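Local coordinates for protein L-Ribose isomerase (Acinetobacter, PDB 4Q0P) that probably interconverts L-ribose and L-ribulose, as an aldose-ketose isomerase of the cupin type with a metal ion in its active site, at residues P70-I75 and F113-H118. Numbering follows the deposited sequence.
Sequences PYEAMI and FCPPHH. With CO (cobalt (II) ion), chain B; 0MK (beta-L-ribopyranose), chain C.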
# COMPACT_ATOMS: atom_id res chain seq x y z
N PRO A 70 28.53 -0.11 9.19
CA PRO A 70 28.83 0.14 7.78
C PRO A 70 29.48 -1.02 7.04
O PRO A 70 30.64 -1.35 7.27
CB PRO A 70 29.75 1.37 7.83
CG PRO A 70 30.51 1.15 9.12
CD PRO A 70 29.41 0.69 10.07
N TYR A 71 28.71 -1.64 6.15
CA TYR A 71 29.19 -2.74 5.33
C TYR A 71 28.58 -2.62 3.95
O TYR A 71 27.57 -1.93 3.76
CB TYR A 71 28.83 -4.09 5.97
CG TYR A 71 29.72 -4.48 7.12
CD1 TYR A 71 30.99 -5.02 6.90
CD2 TYR A 71 29.31 -4.28 8.44
CE1 TYR A 71 31.83 -5.36 7.96
CE2 TYR A 71 30.14 -4.62 9.51
CZ TYR A 71 31.40 -5.16 9.26
OH TYR A 71 32.22 -5.50 10.32
N GLU A 72 29.19 -3.27 2.97
CA GLU A 72 28.69 -3.20 1.61
C GLU A 72 27.99 -4.50 1.25
O GLU A 72 28.62 -5.53 1.00
CB GLU A 72 29.86 -2.90 0.66
CG GLU A 72 30.75 -1.77 1.20
CD GLU A 72 31.78 -1.26 0.22
OE1 GLU A 72 32.34 -2.06 -0.56
OE2 GLU A 72 32.05 -0.03 0.24
N ALA A 73 26.66 -4.43 1.27
CA ALA A 73 25.81 -5.57 0.96
C ALA A 73 24.40 -5.07 0.68
O ALA A 73 23.99 -4.03 1.20
CB ALA A 73 25.80 -6.54 2.13
N MET A 74 23.66 -5.82 -0.13
CA MET A 74 22.30 -5.44 -0.46
C MET A 74 21.55 -6.59 -1.10
O MET A 74 22.13 -7.62 -1.42
CB MET A 74 22.31 -4.27 -1.45
CG MET A 74 22.67 -4.70 -2.86
SD MET A 74 22.97 -3.28 -3.93
CE MET A 74 21.32 -2.58 -4.01
N ILE A 75 20.25 -6.38 -1.28
CA ILE A 75 19.40 -7.38 -1.90
C ILE A 75 18.79 -6.73 -3.13
O ILE A 75 18.42 -5.55 -3.10
CB ILE A 75 18.27 -7.83 -0.95
CG1 ILE A 75 18.85 -8.72 0.15
CG2 ILE A 75 17.19 -8.58 -1.73
CD1 ILE A 75 17.85 -9.15 1.17
N PHE A 113 25.74 -0.20 2.44
CA PHE A 113 25.86 0.50 1.16
C PHE A 113 25.82 -0.38 -0.08
O PHE A 113 26.08 -1.58 -0.02
CB PHE A 113 27.22 1.22 1.03
CG PHE A 113 27.50 2.25 2.09
CD1 PHE A 113 27.74 1.87 3.41
CD2 PHE A 113 27.61 3.59 1.74
CE1 PHE A 113 28.10 2.83 4.36
CE2 PHE A 113 27.96 4.55 2.69
CZ PHE A 113 28.20 4.17 4.00
N CYS A 114 25.51 0.26 -1.20
CA CYS A 114 25.61 -0.33 -2.52
C CYS A 114 26.89 0.49 -2.79
O CYS A 114 26.81 1.71 -2.97
CB CYS A 114 24.50 0.13 -3.46
SG CYS A 114 24.78 -0.41 -5.17
N PRO A 115 28.07 -0.16 -2.77
CA PRO A 115 29.39 0.46 -2.97
C PRO A 115 29.70 1.26 -4.23
O PRO A 115 29.09 1.05 -5.29
CB PRO A 115 30.34 -0.73 -2.81
CG PRO A 115 29.55 -1.84 -3.42
CD PRO A 115 28.18 -1.63 -2.80
N PRO A 116 30.67 2.18 -4.14
CA PRO A 116 31.10 3.04 -5.24
C PRO A 116 31.33 2.25 -6.52
O PRO A 116 32.03 1.23 -6.50
CB PRO A 116 32.38 3.67 -4.71
CG PRO A 116 32.08 3.84 -3.26
CD PRO A 116 31.43 2.50 -2.91
N HIS A 117 30.75 2.71 -7.61
CA HIS A 117 30.91 2.03 -8.89
C HIS A 117 30.34 2.90 -10.00
O HIS A 117 29.73 3.93 -9.75
CB HIS A 117 30.16 0.69 -8.87
CG HIS A 117 28.67 0.84 -8.80
ND1 HIS A 117 28.00 1.21 -7.65
CD2 HIS A 117 27.71 0.68 -9.75
CE1 HIS A 117 26.71 1.28 -7.89
NE2 HIS A 117 26.50 0.97 -9.16
N HIS A 118 30.56 2.47 -11.24
CA HIS A 118 30.01 3.19 -12.38
C HIS A 118 29.76 2.22 -13.52
O HIS A 118 30.28 1.11 -13.52
CB HIS A 118 30.94 4.34 -12.82
CG HIS A 118 32.05 3.93 -13.73
ND1 HIS A 118 33.22 3.36 -13.27
CD2 HIS A 118 32.17 4.01 -15.08
CE1 HIS A 118 34.01 3.10 -14.30
NE2 HIS A 118 33.40 3.49 -15.40
CO CO B . 24.75 1.59 -10.46
C1 0MK C . 22.48 -0.53 -9.62
C2 0MK C . 21.67 -1.69 -10.19
C3 0MK C . 22.29 -3.04 -9.79
C4 0MK C . 23.80 -3.09 -10.05
C5 0MK C . 24.52 -1.84 -9.53
O1 0MK C . 22.43 -0.57 -8.20
O2 0MK C . 21.60 -1.58 -11.60
O3 0MK C . 21.65 -4.08 -10.52
O4 0MK C . 24.06 -3.26 -11.43
O5 0MK C . 23.86 -0.65 -10.02
O HOH W 1 23.57 1.97 -8.64
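Glu72 lays its carboxylate beside the ring of Pro115, OE1 coming to 3.3 Å from Pro115 CB, while its OE2 also lies against Pro115 CB and reaches loosely toward Pro116 CD. CG stands anti to its own carbonyl carbon (chi1 -46°), and the extended chain beyond it runs obliquely across the proline. The buried acid is answered on both oxygens: OE1 by a salt bridge to Arg171, OE2 by a hydrogen bond with Tyr175 OH; the arginine probably favours the ionised form. The two backbones meet nearly at right angles. Phe113 N donates to Tyr71 O over 2.8 Å, and Ala73 N returns a weak, bent bond to Phe113 O. Tyr71 O also lies at the edge of the Phe113 ring, near its plane, and Pro70 CB touches that edge at CE1, 4.1 Å away; Tyr175 meets the same ring edge-to-face. Two antiparallel sheets of the cupin-like beta-sandwich are joined here, strand 73-82 belonging to one and strand 113-118 to the other. Toward the sugar, Met74 SD packs against Cys114 SG at 3.6 Å, the methionine chain bending at chi3 and Phe201 touching both residues. Cys114 SG in turn faces O1 of the bound beta-L-ribopyranose at 3.8 Å, a van der Waals approach. Past the corner at Pro116, His117 ND1 donates to Pro115 O (2.6 Å), nearly in line with the carbonyl and close to the imidazole plane. That bond helps to fix the ring's rotation, with NE2 bound to the cobalt ion at 2.3 Å. His119, Glu124, His199, sugar O5 and a water complete the metal's shell, with O5 held 2.5 Å from the cobalt.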